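Local coordinates for regulatory protein E2 (Bovine papillomavirus type 1, PDB 2JEX), which probably helps initiate viral DNA replication by guiding the E1 protein to specific DNA sites and regulates viral transcription, here as its N-terminal transactivation domain, at residues 25-28 against 29-32. The protein carries 1 engineered substitution. Residues are numbered along the deposited sequence; the frame is centred on the assembly and turned at random.
Sequences KLQD and HILY
His29 turns one face of its imidazole ring to the carbonyl oxygen of Lys25, with CD2 nearest, 3.3 Å from Lys25 O. The side chain leaves the backbone with CG anti to the carbonyl carbon (chi1 -56°), which swings the ring back over the start of the helix. Both ring nitrogens have partners: a water 2.8 Å from His29 ND1 also makes a weak bond to Asp28 O, and NE2 bonds to Trp92 O in a loop beyond helix 62-83. The buried ring is thus fixed in its rotation from two sides. Round the helix from the histidine, the side chains of Gln27 and Ile30 run across each other at a slant. A bend at chi2 (52°) brings the Gln27 amide over the isoleucine, where NE2 lies 3.6 Å from Ile30 CD1 and OE1 faces CG2. The same CD1 reaches Leu26 CG at 4.3 Å, and Leu26 and Ile30 both touch Leu79 of helix 62-83. Beneath these side chains run the i to i+4 backbone bonds, Ile30 N to Leu26 O at 2.9 Å, then Leu31 N to Gln27 O and Tyr32 N to Asp28 O. Asp28 turns its carboxylate back to the loop before the helix, where OD1 bonds to Ser23 OG. These residues form the opening two turns of an amphipathic alpha-helix, the middle one of the antiparallel three-helix bundle of the E2 transactivation domain.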
ATOM      1  N   LYS A  25     -16.372   3.867   2.808  1.00 68.40           N
ATOM      2  CA  LYS A  25     -16.722   4.358   1.472  1.00 68.90           C
ATOM      3  C   LYS A  25     -15.523   4.991   0.764  1.00 68.35           C
ATOM      4  O   LYS A  25     -14.830   5.834   1.334  1.00 68.47           O
ATOM      5  CB  LYS A  25     -17.916   5.325   1.528  1.00 68.81           C
ATOM      6  CG  LYS A  25     -18.157   6.125   0.241  1.00 70.78           C
ATOM      7  CD  LYS A  25     -18.464   5.235  -0.972  1.00 71.18           C
ATOM      8  CE  LYS A  25     -18.292   6.000  -2.279  1.00 67.65           C
ATOM      9  NZ  LYS A  25     -19.397   6.998  -2.470  1.00 73.86           N
ATOM     10  N   LEU A  26     -15.302   4.568  -0.481  1.00 68.23           N
ATOM     11  CA  LEU A  26     -14.200   5.039  -1.318  1.00 68.32           C
ATOM     12  C   LEU A  26     -14.136   6.571  -1.483  1.00 68.36           C
ATOM     13  O   LEU A  26     -13.051   7.145  -1.524  1.00 68.25           O
ATOM     14  CB  LEU A  26     -14.241   4.342  -2.690  1.00 68.34           C
ATOM     15  CG  LEU A  26     -13.108   4.549  -3.723  1.00 69.28           C
ATOM     16  CD1 LEU A  26     -11.685   4.470  -3.117  1.00 67.60           C
ATOM     17  CD2 LEU A  26     -13.250   3.556  -4.871  1.00 67.76           C
ATOM     18  N   GLN A  27     -15.297   7.212  -1.561  1.00 68.43           N
ATOM     19  CA  GLN A  27     -15.390   8.653  -1.768  1.00 69.46           C
ATOM     20  C   GLN A  27     -14.833   9.469  -0.602  1.00 68.99           C
ATOM     21  O   GLN A  27     -14.224  10.509  -0.809  1.00 68.90           O
ATOM     22  CB  GLN A  27     -16.834   9.064  -2.065  1.00 69.34           C
ATOM     23  CG  GLN A  27     -16.984  10.477  -2.612  1.00 73.54           C
ATOM     24  CD  GLN A  27     -16.089  10.744  -3.812  1.00 82.63           C
ATOM     25  OE1 GLN A  27     -15.350  11.727  -3.840  1.00 82.70           O
ATOM     26  NE2 GLN A  27     -16.151   9.860  -4.810  1.00 88.01           N
ATOM     27  N   ASP A  28     -15.041   8.991   0.618  1.00 69.12           N
ATOM     28  CA  ASP A  28     -14.438   9.618   1.787  1.00 68.99           C
ATOM     29  C   ASP A  28     -12.908   9.559   1.755  1.00 68.76           C
ATOM     30  O   ASP A  28     -12.238  10.462   2.260  1.00 68.89           O
ATOM     31  CB  ASP A  28     -14.966   8.970   3.064  1.00 69.23           C
ATOM     32  CG  ASP A  28     -16.403   9.337   3.346  1.00 69.34           C
ATOM     33  OD1 ASP A  28     -17.218   8.416   3.568  1.00 72.79           O
ATOM     34  OD2 ASP A  28     -16.723  10.545   3.340  1.00 71.20           O
ATOM     35  N   HIS A  29     -12.364   8.503   1.157  1.00 67.75           N
ATOM     36  CA  HIS A  29     -10.918   8.333   1.060  1.00 67.87           C
ATOM     37  C   HIS A  29     -10.320   9.169  -0.069  1.00 68.28           C
ATOM     38  O   HIS A  29      -9.231   9.708   0.065  1.00 69.09           O
ATOM     39  CB  HIS A  29     -10.567   6.848   0.926  1.00 67.23           C
ATOM     40  CG  HIS A  29     -11.108   6.013   2.045  1.00 67.12           C
ATOM     41  ND1 HIS A  29     -11.020   6.398   3.366  1.00 64.23           N
ATOM     42  CD2 HIS A  29     -11.765   4.829   2.042  1.00 65.64           C
ATOM     43  CE1 HIS A  29     -11.594   5.486   4.128  1.00 65.61           C
ATOM     44  NE2 HIS A  29     -12.048   4.520   3.350  1.00 67.69           N
ATOM     45  N   ILE A  30     -11.043   9.273  -1.176  1.00 68.49           N
ATOM     46  CA  ILE A  30     -10.725  10.242  -2.214  1.00 68.63           C
ATOM     47  C   ILE A  30     -10.619  11.631  -1.582  1.00 69.49           C
ATOM     48  O   ILE A  30      -9.626  12.333  -1.791  1.00 70.39           O
ATOM     49  CB  ILE A  30     -11.772  10.219  -3.361  1.00 68.60           C
ATOM     50  CG1 ILE A  30     -11.680   8.882  -4.118  1.00 65.84           C
ATOM     51  CG2 ILE A  30     -11.589  11.447  -4.298  1.00 67.19           C
ATOM     52  CD1 ILE A  30     -12.761   8.628  -5.148  1.00 67.77           C
ATOM     53  N   LEU A  31     -11.628  11.988  -0.786  1.00 69.08           N
ATOM     54  CA  LEU A  31     -11.691  13.256  -0.060  1.00 69.03           C
ATOM     55  C   LEU A  31     -10.525  13.465   0.889  1.00 68.87           C
ATOM     56  O   LEU A  31      -9.961  14.550   0.942  1.00 68.87           O
ATOM     57  CB  LEU A  31     -13.003  13.348   0.721  1.00 68.88           C
ATOM     58  CG  LEU A  31     -14.161  14.238   0.274  1.00 71.10           C
ATOM     59  CD1 LEU A  31     -14.126  14.603  -1.212  1.00 76.52           C
ATOM     60  CD2 LEU A  31     -15.484  13.575   0.659  1.00 72.70           C
ATOM     61  N   TYR A  32     -10.185  12.420   1.642  1.00 69.59           N
ATOM     62  CA  TYR A  32      -9.054  12.433   2.565  1.00 69.16           C
ATOM     63  C   TYR A  32      -7.737  12.703   1.843  1.00 69.37           C
ATOM     64  O   TYR A  32      -6.932  13.500   2.315  1.00 69.84           O
ATOM     65  CB  TYR A  32      -8.980  11.113   3.363  1.00 69.20           C
ATOM     66  CG  TYR A  32      -7.674  10.906   4.106  1.00 67.27           C
ATOM     67  CD1 TYR A  32      -7.480  11.433   5.387  1.00 68.76           C
ATOM     68  CD2 TYR A  32      -6.629  10.192   3.522  1.00 68.20           C
ATOM     69  CE1 TYR A  32      -6.274  11.255   6.067  1.00 69.02           C
ATOM     70  CE2 TYR A  32      -5.419  10.004   4.189  1.00 67.80           C
ATOM     71  CZ  TYR A  32      -5.248  10.536   5.456  1.00 69.93           C
ATOM     72  OH  TYR A  32      -4.050  10.356   6.103  1.00 70.05           O
TER
HETATM   73  O   HOH W   1     -11.654   8.868   4.582  1.00 62.67           O